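Side-chain contacts in phosphothreonine lyase ospF (PDB 3I0U), which acts as a secreted Shigella flexneri virulence effector, a phosphothreonine lyase that probably removes phosphate from phosphothreonine by elimination: residues Tyr28-Ala33 / Arg154-Cys159; Ser34-Tyr39 / Ile97-Leu102; Gln54-Ser59 / Phe63-Arg68; Lys74-Gly79 / Glu141-Ser146; Ser177-Glu182 / Val187-Glu192. All blocks are in the same frame, centred on the assembly; numbering follows the deposited sequence.

Contact 1: Tyr28-Ala33 / Arg154-Cys159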
# COMPACT_ATOMS: atom_id res chain seq x y z
N TYR A 28 -14.99 -5.76 -3.98
CA TYR A 28 -14.24 -6.71 -3.18
C TYR A 28 -14.15 -6.33 -1.72
O TYR A 28 -13.94 -5.16 -1.38
CB TYR A 28 -12.83 -6.84 -3.75
CG TYR A 28 -12.12 -8.11 -3.35
CD1 TYR A 28 -12.22 -9.27 -4.13
CD2 TYR A 28 -11.34 -8.14 -2.21
CE1 TYR A 28 -11.55 -10.44 -3.73
CE2 TYR A 28 -10.68 -9.28 -1.81
CZ TYR A 28 -10.78 -10.42 -2.57
OH TYR A 28 -10.08 -11.52 -2.12
N TYR A 29 -14.28 -7.32 -0.86
CA TYR A 29 -14.26 -7.06 0.58
C TYR A 29 -13.11 -7.74 1.27
O TYR A 29 -12.74 -8.88 0.97
CB TYR A 29 -15.56 -7.51 1.19
CG TYR A 29 -16.71 -6.73 0.67
CD1 TYR A 29 -17.07 -5.52 1.26
CD2 TYR A 29 -17.45 -7.18 -0.43
CE1 TYR A 29 -18.18 -4.78 0.79
CE2 TYR A 29 -18.53 -6.46 -0.91
CZ TYR A 29 -18.90 -5.26 -0.29
OH TYR A 29 -19.96 -4.52 -0.75
N PHE A 30 -12.53 -7.04 2.22
CA PHE A 30 -11.35 -7.55 2.91
C PHE A 30 -11.73 -7.89 4.36
O PHE A 30 -12.17 -7.03 5.10
CB PHE A 30 -10.25 -6.51 2.82
CG PHE A 30 -9.90 -6.14 1.39
CD1 PHE A 30 -9.01 -6.92 0.66
CD2 PHE A 30 -10.47 -5.04 0.77
CE1 PHE A 30 -8.68 -6.60 -0.64
CE2 PHE A 30 -10.16 -4.73 -0.52
CZ PHE A 30 -9.22 -5.51 -1.22
N LYS A 31 -11.64 -9.17 4.71
CA LYS A 31 -11.85 -9.63 6.07
C LYS A 31 -10.74 -8.98 6.90
O LYS A 31 -9.54 -9.18 6.68
CB LYS A 31 -11.80 -11.16 6.12
CG LYS A 31 -11.52 -11.79 7.45
CD LYS A 31 -11.09 -13.27 7.32
CE LYS A 31 -10.39 -13.79 8.64
NZ LYS A 31 -11.38 -14.04 9.79
N VAL A 32 -11.16 -8.11 7.81
CA VAL A 32 -10.28 -7.37 8.71
C VAL A 32 -9.67 -8.28 9.78
O VAL A 32 -10.38 -9.02 10.45
CB VAL A 32 -11.10 -6.21 9.36
CG1 VAL A 32 -10.63 -5.82 10.71
CG2 VAL A 32 -11.13 -5.01 8.43
N ALA A 33 -8.34 -8.22 9.89
CA ALA A 33 -7.57 -8.90 10.92
C ALA A 33 -7.95 -8.34 12.28
O ALA A 33 -8.05 -7.13 12.42
CB ALA A 33 -6.11 -8.70 10.67
N ARG A 154 -7.07 -1.81 -6.44
CA ARG A 154 -7.96 -0.65 -6.59
C ARG A 154 -8.91 -0.53 -5.42
O ARG A 154 -9.03 0.55 -4.82
CB ARG A 154 -8.80 -0.77 -7.81
CG ARG A 154 -8.35 -0.02 -9.00
CD ARG A 154 -9.45 -0.11 -10.05
NE ARG A 154 -9.68 1.24 -10.55
CZ ARG A 154 -10.86 1.75 -10.90
NH1 ARG A 154 -11.98 1.02 -10.81
NH2 ARG A 154 -10.93 3.01 -11.32
N GLN A 155 -9.56 -1.65 -5.10
CA GLN A 155 -10.51 -1.78 -4.00
C GLN A 155 -9.90 -1.49 -2.65
O GLN A 155 -10.53 -0.87 -1.81
CB GLN A 155 -11.11 -3.19 -3.98
CG GLN A 155 -11.91 -3.54 -5.22
CD GLN A 155 -13.29 -2.88 -5.26
OE1 GLN A 155 -14.13 -3.06 -4.38
NE2 GLN A 155 -13.53 -2.13 -6.32
N PHE A 156 -8.67 -1.94 -2.46
CA PHE A 156 -7.96 -1.79 -1.21
C PHE A 156 -7.67 -0.32 -0.95
O PHE A 156 -7.86 0.14 0.18
CB PHE A 156 -6.65 -2.58 -1.30
CG PHE A 156 -5.98 -2.83 0.01
CD1 PHE A 156 -6.57 -3.68 0.98
CD2 PHE A 156 -4.72 -2.27 0.29
CE1 PHE A 156 -5.91 -3.93 2.22
CE2 PHE A 156 -4.06 -2.53 1.54
CZ PHE A 156 -4.66 -3.35 2.50
N ILE A 157 -7.18 0.41 -1.97
CA ILE A 157 -6.86 1.84 -1.83
C ILE A 157 -8.14 2.60 -1.43
O ILE A 157 -8.17 3.39 -0.48
CB ILE A 157 -6.26 2.44 -3.12
CG1 ILE A 157 -4.89 1.82 -3.49
CG2 ILE A 157 -6.19 3.93 -3.03
CD1 ILE A 157 -3.85 1.70 -2.34
N MET A 158 -9.21 2.33 -2.15
CA MET A 158 -10.51 2.92 -1.87
C MET A 158 -10.85 2.73 -0.39
O MET A 158 -11.39 3.62 0.26
CB MET A 158 -11.58 2.27 -2.70
CG MET A 158 -11.57 2.61 -4.18
SD MET A 158 -13.01 1.87 -5.10
CE MET A 158 -14.42 2.53 -4.18
N CYS A 159 -10.51 1.56 0.12
CA CYS A 159 -10.87 1.16 1.44
C CYS A 159 -9.98 1.76 2.54
O CYS A 159 -10.47 2.19 3.59
CB CYS A 159 -10.75 -0.33 1.45
SG CYS A 159 -11.69 -0.94 2.67

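Contact 2: Ser34-Tyr39 / Ile97-Leu102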
# COMPACT_ATOMS: atom_id res chain seq x y z
N SER A 34 -8.18 -9.20 13.27
CA SER A 34 -8.49 -8.70 14.62
C SER A 34 -7.29 -8.72 15.63
O SER A 34 -7.08 -7.73 16.38
CB SER A 34 -9.74 -9.37 15.20
OG SER A 34 -9.51 -10.74 15.52
N ASN A 35 -6.51 -9.80 15.65
CA ASN A 35 -5.31 -9.75 16.48
C ASN A 35 -4.22 -8.99 15.77
O ASN A 35 -3.47 -9.55 14.95
CB ASN A 35 -4.87 -11.14 16.94
CG ASN A 35 -5.79 -11.70 17.99
OD1 ASN A 35 -6.25 -10.96 18.88
ND2 ASN A 35 -6.09 -13.01 17.91
N VAL A 36 -4.18 -7.69 16.02
CA VAL A 36 -3.22 -6.85 15.35
C VAL A 36 -2.37 -6.18 16.39
O VAL A 36 -2.88 -5.77 17.44
CB VAL A 36 -3.85 -5.80 14.43
CG1 VAL A 36 -4.24 -6.42 13.12
CG2 VAL A 36 -5.06 -5.15 15.07
N PRO A 37 -1.08 -6.04 16.11
CA PRO A 37 -0.23 -5.35 17.03
C PRO A 37 -0.53 -3.87 17.00
O PRO A 37 -0.96 -3.33 15.96
CB PRO A 37 1.16 -5.62 16.46
CG PRO A 37 0.93 -5.74 15.03
CD PRO A 37 -0.33 -6.49 14.93
N THR A 38 -0.26 -3.22 18.13
CA THR A 38 -0.43 -1.79 18.24
C THR A 38 0.81 -1.16 17.58
O THR A 38 1.79 -1.88 17.32
CB THR A 38 -0.50 -1.41 19.72
OG1 THR A 38 0.79 -1.64 20.29
CG2 THR A 38 -1.51 -2.28 20.46
N TYR A 39 0.77 0.15 17.32
CA TYR A 39 1.98 0.91 16.94
C TYR A 39 3.22 0.69 17.81
O TYR A 39 4.29 0.41 17.26
CB TYR A 39 1.73 2.40 16.86
CG TYR A 39 2.86 3.12 16.15
CD1 TYR A 39 3.13 2.86 14.79
CD2 TYR A 39 3.65 4.05 16.82
CE1 TYR A 39 4.12 3.50 14.12
CE2 TYR A 39 4.68 4.71 16.15
CZ TYR A 39 4.90 4.41 14.79
OH TYR A 39 5.89 5.04 14.07
N ILE A 97 -5.96 2.49 13.02
CA ILE A 97 -7.08 2.47 12.13
C ILE A 97 -6.86 1.57 10.90
O ILE A 97 -7.77 0.84 10.48
CB ILE A 97 -7.45 3.91 11.75
CG1 ILE A 97 -8.14 4.58 12.96
CG2 ILE A 97 -8.28 4.00 10.40
CD1 ILE A 97 -8.15 6.02 12.84
N LEU A 98 -5.66 1.58 10.36
CA LEU A 98 -5.32 0.82 9.17
C LEU A 98 -4.78 -0.61 9.40
O LEU A 98 -4.69 -1.39 8.44
CB LEU A 98 -4.38 1.60 8.25
CG LEU A 98 -4.97 2.91 7.69
CD1 LEU A 98 -4.04 3.58 6.73
CD2 LEU A 98 -6.33 2.70 7.04
N SER A 99 -4.48 -0.98 10.64
CA SER A 99 -3.74 -2.23 10.85
C SER A 99 -4.57 -3.43 10.44
O SER A 99 -4.04 -4.38 9.88
CB SER A 99 -3.19 -2.38 12.29
OG SER A 99 -4.19 -2.06 13.26
N GLY A 100 -5.87 -3.38 10.70
CA GLY A 100 -6.76 -4.46 10.33
C GLY A 100 -6.75 -4.77 8.85
O GLY A 100 -6.89 -5.93 8.48
N LEU A 101 -6.52 -3.75 8.02
CA LEU A 101 -6.48 -3.90 6.58
C LEU A 101 -5.10 -4.34 6.13
O LEU A 101 -4.96 -5.32 5.38
CB LEU A 101 -6.95 -2.63 5.84
CG LEU A 101 -8.48 -2.42 5.93
CD1 LEU A 101 -8.83 -0.95 5.89
CD2 LEU A 101 -9.29 -3.20 4.88
N LEU A 102 -4.08 -3.61 6.57
CA LEU A 102 -2.69 -3.99 6.32
C LEU A 102 -2.30 -5.40 6.77
O LEU A 102 -1.42 -5.99 6.18
CB LEU A 102 -1.74 -2.97 6.91
CG LEU A 102 -1.89 -1.54 6.43
CD1 LEU A 102 -1.29 -0.57 7.45
CD2 LEU A 102 -1.26 -1.37 5.06

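Contact 3: Gln54-Ser59 / Phe63-Arg68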
# COMPACT_ATOMS: atom_id res chain seq x y z
N GLN A 54 5.86 -11.09 8.77
CA GLN A 54 7.01 -10.92 9.63
C GLN A 54 7.31 -9.43 9.74
O GLN A 54 7.33 -8.71 8.73
CB GLN A 54 8.22 -11.68 9.11
CG GLN A 54 9.14 -12.20 10.21
CD GLN A 54 10.40 -12.85 9.66
OE1 GLN A 54 10.95 -12.40 8.65
NE2 GLN A 54 10.86 -13.90 10.32
N ILE A 55 7.53 -8.99 10.99
CA ILE A 55 7.80 -7.59 11.30
C ILE A 55 9.24 -7.44 11.75
O ILE A 55 9.68 -8.15 12.65
CB ILE A 55 6.86 -7.07 12.42
CG1 ILE A 55 5.40 -7.33 12.10
CG2 ILE A 55 7.10 -5.58 12.70
CD1 ILE A 55 4.78 -6.27 11.22
N VAL A 56 9.98 -6.54 11.11
CA VAL A 56 11.35 -6.22 11.52
C VAL A 56 11.58 -4.72 11.69
O VAL A 56 11.08 -3.92 10.88
CB VAL A 56 12.42 -6.86 10.58
CG1 VAL A 56 12.40 -8.38 10.68
CG2 VAL A 56 12.21 -6.47 9.13
N ASN A 57 12.31 -4.34 12.75
CA ASN A 57 12.72 -2.96 12.97
C ASN A 57 14.22 -2.98 13.30
O ASN A 57 14.62 -3.06 14.48
CB ASN A 57 11.84 -2.25 14.06
CG ASN A 57 12.15 -0.72 14.20
OD1 ASN A 57 12.68 -0.11 13.26
ND2 ASN A 57 11.75 -0.13 15.35
N HIS A 58 15.03 -2.96 12.23
CA HIS A 58 16.53 -2.93 12.29
C HIS A 58 16.96 -1.47 12.41
O HIS A 58 16.38 -0.58 11.81
CB HIS A 58 17.08 -3.57 11.00
CG HIS A 58 18.57 -3.56 10.85
ND1 HIS A 58 19.44 -3.96 11.85
CD2 HIS A 58 19.35 -3.26 9.78
CE1 HIS A 58 20.69 -3.88 11.41
NE2 HIS A 58 20.67 -3.46 10.16
N SER A 59 17.99 -1.19 13.19
CA SER A 59 18.38 0.21 13.38
C SER A 59 18.95 0.89 12.09
O SER A 59 19.06 2.08 12.00
CB SER A 59 19.39 0.29 14.53
OG SER A 59 20.63 -0.21 14.09
N PHE A 63 12.52 2.76 9.31
CA PHE A 63 11.25 2.06 9.02
C PHE A 63 11.04 0.77 9.77
O PHE A 63 11.96 0.15 10.27
CB PHE A 63 11.08 1.82 7.52
CG PHE A 63 11.09 3.09 6.73
CD1 PHE A 63 9.94 3.89 6.68
CD2 PHE A 63 12.26 3.50 6.07
CE1 PHE A 63 9.94 5.09 5.98
CE2 PHE A 63 12.29 4.71 5.37
CZ PHE A 63 11.11 5.51 5.31
N ILE A 64 9.78 0.40 9.89
CA ILE A 64 9.41 -0.89 10.45
C ILE A 64 8.78 -1.62 9.28
O ILE A 64 7.77 -1.17 8.76
CB ILE A 64 8.37 -0.72 11.56
CG1 ILE A 64 8.98 0.10 12.72
CG2 ILE A 64 7.89 -2.11 12.04
CD1 ILE A 64 7.96 0.80 13.49
N HIS A 65 9.40 -2.74 8.90
CA HIS A 65 9.04 -3.49 7.70
C HIS A 65 8.07 -4.63 8.02
O HIS A 65 8.19 -5.27 9.04
CB HIS A 65 10.29 -4.04 7.00
CG HIS A 65 11.20 -2.98 6.49
ND1 HIS A 65 11.08 -2.45 5.23
CD2 HIS A 65 12.23 -2.31 7.09
CE1 HIS A 65 12.01 -1.52 5.06
NE2 HIS A 65 12.71 -1.40 6.18
N ALA A 66 7.12 -4.85 7.12
CA ALA A 66 6.20 -5.97 7.23
C ALA A 66 6.15 -6.76 5.95
O ALA A 66 5.99 -6.20 4.87
CB ALA A 66 4.84 -5.52 7.59
N CYS A 67 6.26 -8.07 6.09
CA CYS A 67 6.61 -8.91 4.97
C CYS A 67 5.92 -10.26 5.14
O CYS A 67 6.21 -11.00 6.07
CB CYS A 67 8.13 -9.00 4.94
SG CYS A 67 8.81 -10.07 3.77
N ARG A 68 4.96 -10.54 4.28
CA ARG A 68 4.23 -11.79 4.34
C ARG A 68 5.08 -12.92 3.79
O ARG A 68 5.51 -12.87 2.63
CB ARG A 68 2.92 -11.69 3.55
CG ARG A 68 2.06 -12.94 3.59
CD ARG A 68 0.61 -12.56 3.68
NE ARG A 68 0.16 -11.83 2.51
CZ ARG A 68 -1.01 -11.21 2.43
NH1 ARG A 68 -1.34 -10.57 1.32
NH2 ARG A 68 -1.84 -11.21 3.47

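Contact 4: Lys74-Gly79 / Glu141-Ser146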
# COMPACT_ATOMS: atom_id res chain seq x y z
N LYS A 74 3.55 -14.26 -6.30
CA LYS A 74 4.85 -14.93 -6.25
C LYS A 74 5.97 -14.45 -7.21
O LYS A 74 6.99 -15.11 -7.32
CB LYS A 74 4.67 -16.46 -6.29
CG LYS A 74 3.99 -17.04 -5.04
CD LYS A 74 3.18 -18.30 -5.38
CE LYS A 74 2.04 -18.55 -4.37
NZ LYS A 74 0.98 -17.48 -4.29
N GLY A 75 5.83 -13.31 -7.87
CA GLY A 75 6.88 -12.78 -8.77
C GLY A 75 7.58 -11.52 -8.26
O GLY A 75 7.48 -11.21 -7.08
N ASP A 76 8.27 -10.80 -9.16
CA ASP A 76 9.06 -9.59 -8.84
C ASP A 76 8.26 -8.34 -8.44
O ASP A 76 7.17 -8.11 -8.96
CB ASP A 76 9.88 -9.15 -10.05
CG ASP A 76 10.68 -10.28 -10.68
OD1 ASP A 76 11.65 -10.74 -10.02
OD2 ASP A 76 10.38 -10.67 -11.86
N PHE A 77 8.85 -7.53 -7.53
CA PHE A 77 8.55 -6.10 -7.40
C PHE A 77 9.15 -5.43 -8.62
O PHE A 77 10.33 -5.51 -8.82
CB PHE A 77 9.19 -5.50 -6.12
CG PHE A 77 9.14 -3.97 -6.07
CD1 PHE A 77 7.93 -3.32 -5.83
CD2 PHE A 77 10.29 -3.20 -6.28
CE1 PHE A 77 7.84 -1.93 -5.84
CE2 PHE A 77 10.23 -1.79 -6.26
CZ PHE A 77 9.00 -1.17 -6.05
N VAL A 78 8.34 -4.76 -9.43
CA VAL A 78 8.79 -4.30 -10.74
C VAL A 78 8.67 -2.76 -10.84
O VAL A 78 8.63 -2.19 -11.92
CB VAL A 78 8.08 -5.14 -11.88
CG1 VAL A 78 6.63 -4.69 -12.17
CG2 VAL A 78 8.92 -5.21 -13.15
N GLY A 79 8.64 -2.09 -9.67
CA GLY A 79 8.64 -0.63 -9.58
C GLY A 79 7.45 0.11 -8.97
O GLY A 79 7.58 1.28 -8.65
N GLU A 141 3.52 -14.23 -15.15
CA GLU A 141 4.75 -14.30 -15.93
C GLU A 141 5.01 -12.95 -16.58
O GLU A 141 4.10 -12.12 -16.70
CB GLU A 141 4.66 -15.41 -17.01
CG GLU A 141 4.04 -16.73 -16.56
CD GLU A 141 4.97 -17.63 -15.72
OE1 GLU A 141 4.55 -18.74 -15.34
OE2 GLU A 141 6.12 -17.25 -15.45
N CYS A 142 6.26 -12.73 -17.00
CA CYS A 142 6.75 -11.48 -17.61
C CYS A 142 6.58 -10.30 -16.70
O CYS A 142 6.25 -9.21 -17.16
CB CYS A 142 6.08 -11.18 -18.96
SG CYS A 142 6.08 -12.51 -20.12
N SER A 143 6.77 -10.55 -15.41
CA SER A 143 6.56 -9.57 -14.37
C SER A 143 5.22 -8.79 -14.48
O SER A 143 5.16 -7.59 -14.16
CB SER A 143 7.77 -8.63 -14.32
OG SER A 143 8.96 -9.37 -14.00
N GLN A 144 4.15 -9.46 -14.92
CA GLN A 144 2.87 -8.81 -15.21
C GLN A 144 1.87 -8.88 -14.07
O GLN A 144 2.05 -9.62 -13.09
CB GLN A 144 2.25 -9.35 -16.49
CG GLN A 144 3.04 -9.05 -17.74
CD GLN A 144 2.13 -8.98 -18.94
OE1 GLN A 144 1.92 -9.99 -19.67
NE2 GLN A 144 1.54 -7.80 -19.15
N TYR A 145 0.81 -8.11 -14.21
CA TYR A 145 -0.25 -8.09 -13.23
C TYR A 145 -1.51 -8.72 -13.76
O TYR A 145 -1.91 -8.43 -14.88
CB TYR A 145 -0.54 -6.65 -12.89
CG TYR A 145 0.62 -5.96 -12.24
CD1 TYR A 145 1.12 -6.40 -11.02
CD2 TYR A 145 1.21 -4.83 -12.83
CE1 TYR A 145 2.16 -5.76 -10.40
CE2 TYR A 145 2.26 -4.16 -12.20
CZ TYR A 145 2.72 -4.64 -10.99
OH TYR A 145 3.75 -4.02 -10.33
N SER A 146 -2.13 -9.57 -12.95
CA SER A 146 -3.42 -10.13 -13.31
C SER A 146 -4.47 -9.11 -13.03
O SER A 146 -4.29 -8.25 -12.19
CB SER A 146 -3.70 -11.39 -12.53
OG SER A 146 -4.01 -11.07 -11.21

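Contact 5: Ser177-Glu182 / Val187-Glu192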
# COMPACT_ATOMS: atom_id res chain seq x y z
N SER A 177 7.45 13.80 -5.83
CA SER A 177 7.65 12.70 -6.80
C SER A 177 6.34 11.97 -7.18
O SER A 177 6.21 11.45 -8.25
CB SER A 177 8.63 11.67 -6.20
OG SER A 177 8.04 10.90 -5.12
N ASP A 178 5.38 11.92 -6.27
CA ASP A 178 4.22 11.10 -6.44
C ASP A 178 3.13 11.77 -7.26
O ASP A 178 3.09 12.99 -7.38
CB ASP A 178 3.66 10.74 -5.08
CG ASP A 178 4.47 9.70 -4.37
OD1 ASP A 178 5.67 9.55 -4.71
OD2 ASP A 178 3.89 9.04 -3.48
N VAL A 179 2.25 10.93 -7.82
CA VAL A 179 1.00 11.39 -8.44
C VAL A 179 -0.21 10.82 -7.72
O VAL A 179 -0.15 9.75 -7.11
CB VAL A 179 0.91 11.11 -10.00
CG1 VAL A 179 2.03 11.81 -10.74
CG2 VAL A 179 0.88 9.62 -10.34
N ARG A 180 -1.30 11.57 -7.77
CA ARG A 180 -2.56 11.15 -7.19
C ARG A 180 -3.68 11.87 -7.91
O ARG A 180 -3.50 13.00 -8.36
CB ARG A 180 -2.64 11.43 -5.68
CG ARG A 180 -2.08 12.76 -5.21
CD ARG A 180 -2.30 12.97 -3.67
NE ARG A 180 -3.63 13.54 -3.46
CZ ARG A 180 -3.91 14.86 -3.54
NH1 ARG A 180 -5.17 15.30 -3.38
NH2 ARG A 180 -2.94 15.74 -3.75
N PRO A 181 -4.86 11.22 -8.01
CA PRO A 181 -6.02 11.98 -8.44
C PRO A 181 -6.55 12.81 -7.28
O PRO A 181 -6.15 12.61 -6.10
CB PRO A 181 -7.02 10.89 -8.81
CG PRO A 181 -6.70 9.79 -7.89
CD PRO A 181 -5.20 9.81 -7.75
N GLU A 182 -7.44 13.74 -7.59
CA GLU A 182 -7.91 14.69 -6.59
C GLU A 182 -8.79 14.03 -5.53
O GLU A 182 -8.85 14.49 -4.39
CB GLU A 182 -8.57 15.93 -7.25
CG GLU A 182 -8.22 17.29 -6.57
CD GLU A 182 -6.75 17.77 -6.78
OE1 GLU A 182 -6.56 18.82 -7.45
OE2 GLU A 182 -5.80 17.13 -6.27
N VAL A 187 -3.64 8.71 -0.12
CA VAL A 187 -2.80 7.81 -0.92
C VAL A 187 -2.15 8.53 -2.11
O VAL A 187 -2.73 9.46 -2.67
CB VAL A 187 -3.64 6.54 -1.32
CG1 VAL A 187 -2.86 5.53 -2.20
CG2 VAL A 187 -4.10 5.85 -0.08
N SER A 188 -0.91 8.16 -2.45
CA SER A 188 -0.29 8.68 -3.66
C SER A 188 0.57 7.61 -4.32
O SER A 188 0.92 6.64 -3.68
CB SER A 188 0.49 9.96 -3.40
OG SER A 188 1.54 9.73 -2.50
N TYR A 189 0.87 7.76 -5.61
CA TYR A 189 1.54 6.72 -6.36
C TYR A 189 2.91 7.13 -6.90
O TYR A 189 3.10 8.26 -7.38
CB TYR A 189 0.65 6.27 -7.53
CG TYR A 189 1.36 5.43 -8.59
CD1 TYR A 189 1.66 4.08 -8.37
CD2 TYR A 189 1.74 6.01 -9.82
CE1 TYR A 189 2.32 3.31 -9.37
CE2 TYR A 189 2.40 5.26 -10.82
CZ TYR A 189 2.69 3.92 -10.59
OH TYR A 189 3.34 3.23 -11.57
N ARG A 190 3.83 6.16 -6.90
CA ARG A 190 5.11 6.31 -7.55
C ARG A 190 5.56 5.01 -8.24
O ARG A 190 5.37 3.92 -7.71
CB ARG A 190 6.13 6.77 -6.50
CG ARG A 190 7.54 6.62 -6.91
CD ARG A 190 8.50 7.73 -6.40
NE ARG A 190 9.35 7.69 -7.56
CZ ARG A 190 10.65 7.90 -7.68
NH1 ARG A 190 11.16 7.64 -8.85
NH2 ARG A 190 11.39 8.42 -6.72
N ASN A 191 6.15 5.15 -9.44
CA ASN A 191 7.03 4.13 -10.01
C ASN A 191 8.53 4.54 -9.92
O ASN A 191 8.96 5.52 -10.55
CB ASN A 191 6.66 3.85 -11.45
CG ASN A 191 7.36 2.62 -12.01
OD1 ASN A 191 8.58 2.64 -12.26
ND2 ASN A 191 6.60 1.55 -12.22
N GLU A 192 9.32 3.77 -9.15
CA GLU A 192 10.77 3.95 -9.06
C GLU A 192 11.53 3.98 -10.37
O GLU A 192 12.38 4.84 -10.54
CB GLU A 192 11.43 2.88 -8.21
CG GLU A 192 10.65 2.46 -7.00
CD GLU A 192 11.45 1.51 -6.12
OE1 GLU A 192 11.02 1.30 -4.95
OE2 GLU A 192 12.49 1.00 -6.61

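Contact 1: Tyr28-Ala33 / Arg154-Cys159
Gln-155 reaches out from helix 147-166 and takes the backbone N-H of Tyr-28 on its side-chain oxygen, with N of Tyr-28 2.9 Å from OE1. The bond is fairly straight at hydrogen (161°), although the donor sits well above the amide plane rather than on a lone pair. A bend at chi2 (-75°) folds the amide back to this position and lays Gln-155 CG against Tyr-28 CB, 3.7 Å away. One residue on, Phe-156 makes a T-shaped stack: its edge points at the face of Phe-30, CD1 lies over the ring centre, and the centroids are 5.2 Å apart with planes at 76°. Phe-30 also brings CZ to 3.9 Å from Phe-156 CB, while Tyr-28 CD2 lies over the opposite face of the Phe-30 ring, offset toward the rim. Leu-101 of helix 91-102 touches both phenylalanines. The chemistry is thus mixed: one backbone N-H of the loop is taken by a helix side chain, and Phe-30 is held beside it by aromatic packing.

Contact 2: Ser34-Tyr39 / Ile97-Leu102
Ser-99 OG, 3.7 Å from Val-36 CG2, is the polar atom here, and its hydrogen-bonding partners belong to its own helix. It bonds to the carbonyl oxygen of Gln-96 and, more weakly, to that of Phe-95, so the hydroxyl is turned back on the preceding turn. The torsion accounts for this: chi1 of 46° sets OG between the backbone N and the carbonyl carbon, close over that turn. What the hydroxyl offers Val-36 is therefore plain van der Waals surface. Val-36 comes down on the helix with both branches. CG2 meets the hydroxyl, while Val-36 CG1, anti to the carbonyl carbon (chi1 -80°), slides past toward the main chain, 3.8 Å from Ser-99 O and 4.2 Å from Gly-100 N. This methyl thus lies over the backbone at Ser-99 and Gly-100. Pro-37 adds a looser touch, its carbonyl O lying 4.4 Å from Ser-99 OG. The contact presses the irregular chain leading into helix 39-44, where Thr-38 is the N-cap, onto the last turns of helix 91-102. Phe-103, just past that helix, packs against both Val-36 and Pro-37. On other sides of the same helix, Leu-98 and Leu-101 meet helix 147-166, and Leu-102 rests on Phe-132 and Leu-134 of strand 132-137.

Contact 3: Gln54-Ser59 / Phe63-Arg68
The His-65 ring has Val-56 O at its edge, near its plane, and its NE2 is hydrogen-bonded to Asp-61 OD2 in the connecting loop. Asn-57 lays its amide beside Ile-64, with CG 3.6 Å from Ile-64 CG1. That amide is tied outward: ND2 bonds to Cys-43 O and Asp-116 OD1, and OD1 to Arg-119 NH2. The two segments form an antiparallel beta hairpin within the larger antiparallel sheet, 63-68 lying between 53-56 and 111-115. Gln-54/Cys-67 and Val-56/His-65 are its hydrogen-bonded pairs: Gln-54 N is 2.7 Å from Cys-67 O, and His-65 N is 2.9 Å from Val-56 O. The non-hydrogen-bonded pair between them is Ile-55/Ala-66. On that face Ile-55 divides its branches: CG2, anti to the backbone N, meets Ile-64 CG2 at 3.6 Å, whereas CD1 swings over to Ala-66 CB at 3.7 Å. Ile-42 of helix 39-44 covers both isoleucines. On the other face, with Gln-54 and Cys-67, Val-56 CG2 rests on His-65 CB at 3.8 Å.

Contact 4: Lys74-Gly79 / Glu141-Ser146
A single polar bond joins the segments: Ser-143 OG donates to Asp-76 OD2, 2.9 Å away. The hydroxyl meets the carboxylate on the anti side of that oxygen, 18° out of its plane. Asp-76 turns its carboxylate to the serine with CG beside its own backbone N (chi1 -50°), and its carbonyl oxygen is held separately by Ser-138 OG. The rest is van der Waals packing around Val-78, whose two methyls go to different partners. Val-78 CG2, anti to the backbone N, rests on Ser-143 CB at 3.8 Å. Val-78 CG1 lies at the phenol end of Tyr-145, 3.5 Å from OH and 4.1 Å from CZ. That hydroxyl has its hydrogen bond with Asp-80 OD2, just beyond Gly-79, so the valine packs beside a polar group already committed to the following strand. Within 141-146, Gln-144 N bonds back to Glu-141 O at 3.2 Å, closing the turn from which Ser-143 projects. The contact joins the turn before helix 147-166 to the chain entering strand 80-84. Ser-143 works with both parts of its side chain, hydroxyl to the Asp-76 carboxylate and CB to the valine, so one small residue combines polar and apolar hold at the protein surface.

Contact 5: Ser177-Glu182 / Val187-Glu192
Val-179 lies alongside Tyr-189, both side chains pointing the same way, with CG2 at the edge of the ring and in its plane, 3.7 Å from CD2. Tyr-213 of helix 211-217 touches both, its ring nearly parallel to that of Tyr-189, whose OH bonds to Asp-80. In the main chain, the same two residues form a single antiparallel, hydrogen-bonded bridge. Val-179 N is 2.8 Å from Tyr-189 O, and Tyr-189 N is 2.7 Å from Val-179 O, each donor lying in the carbonyl plane. Strand 187-191, outermost in the sheet, thus gains a short partner on the side away from strand 80-84. Asp-178 projects toward Ser-188 and Arg-190. Ser-188 OG bonds to Asp-178 OD2, an oxygen less surely placed, while Ser-177 OG donates to Asp-178 OD1 at 2.8 Å. Asp-178 OD1 also lies 3.3 Å from Arg-190 CB but 5.0 Å from NE, the two side chains crossing at about a right angle. Arg-180 CB passes Val-187 O at 3.6 Å, and its NE goes to Trp-184 O. The aspartate is held by Ser-177 OG and, if OD2 is rightly placed, by Ser-188 OG; Arg-190 meets it through aliphatic carbons, its distant charge adding at most a weak electrostatic effect.

In the fold
From the N terminus, the loop after helix 11-22 first meets helix 147-166 in contact 1, then helix 91-102 in contact 2; the two touch through Phe-30, Phe-156 and Leu-101 and through the Ala-33 N to Gly-100 O bond. Contact 1 closes the longest loop, with contacts 2, 3 and 4 nested inside it. Contact 3, a local hairpin, also nests within contact 2. Contacts 2 and 4 cross in the chain and lie on opposite sides of its centre. Contact 5 follows in series. It meets contact 4 where Gly-79 O approaches Glu-192 N, and contact 1 where Ile-157 packs on Val-187. Contact 3 lies near one edge of the antiparallel sheet, one strand in from 47-50, and contact 5 at the other, on 187-191.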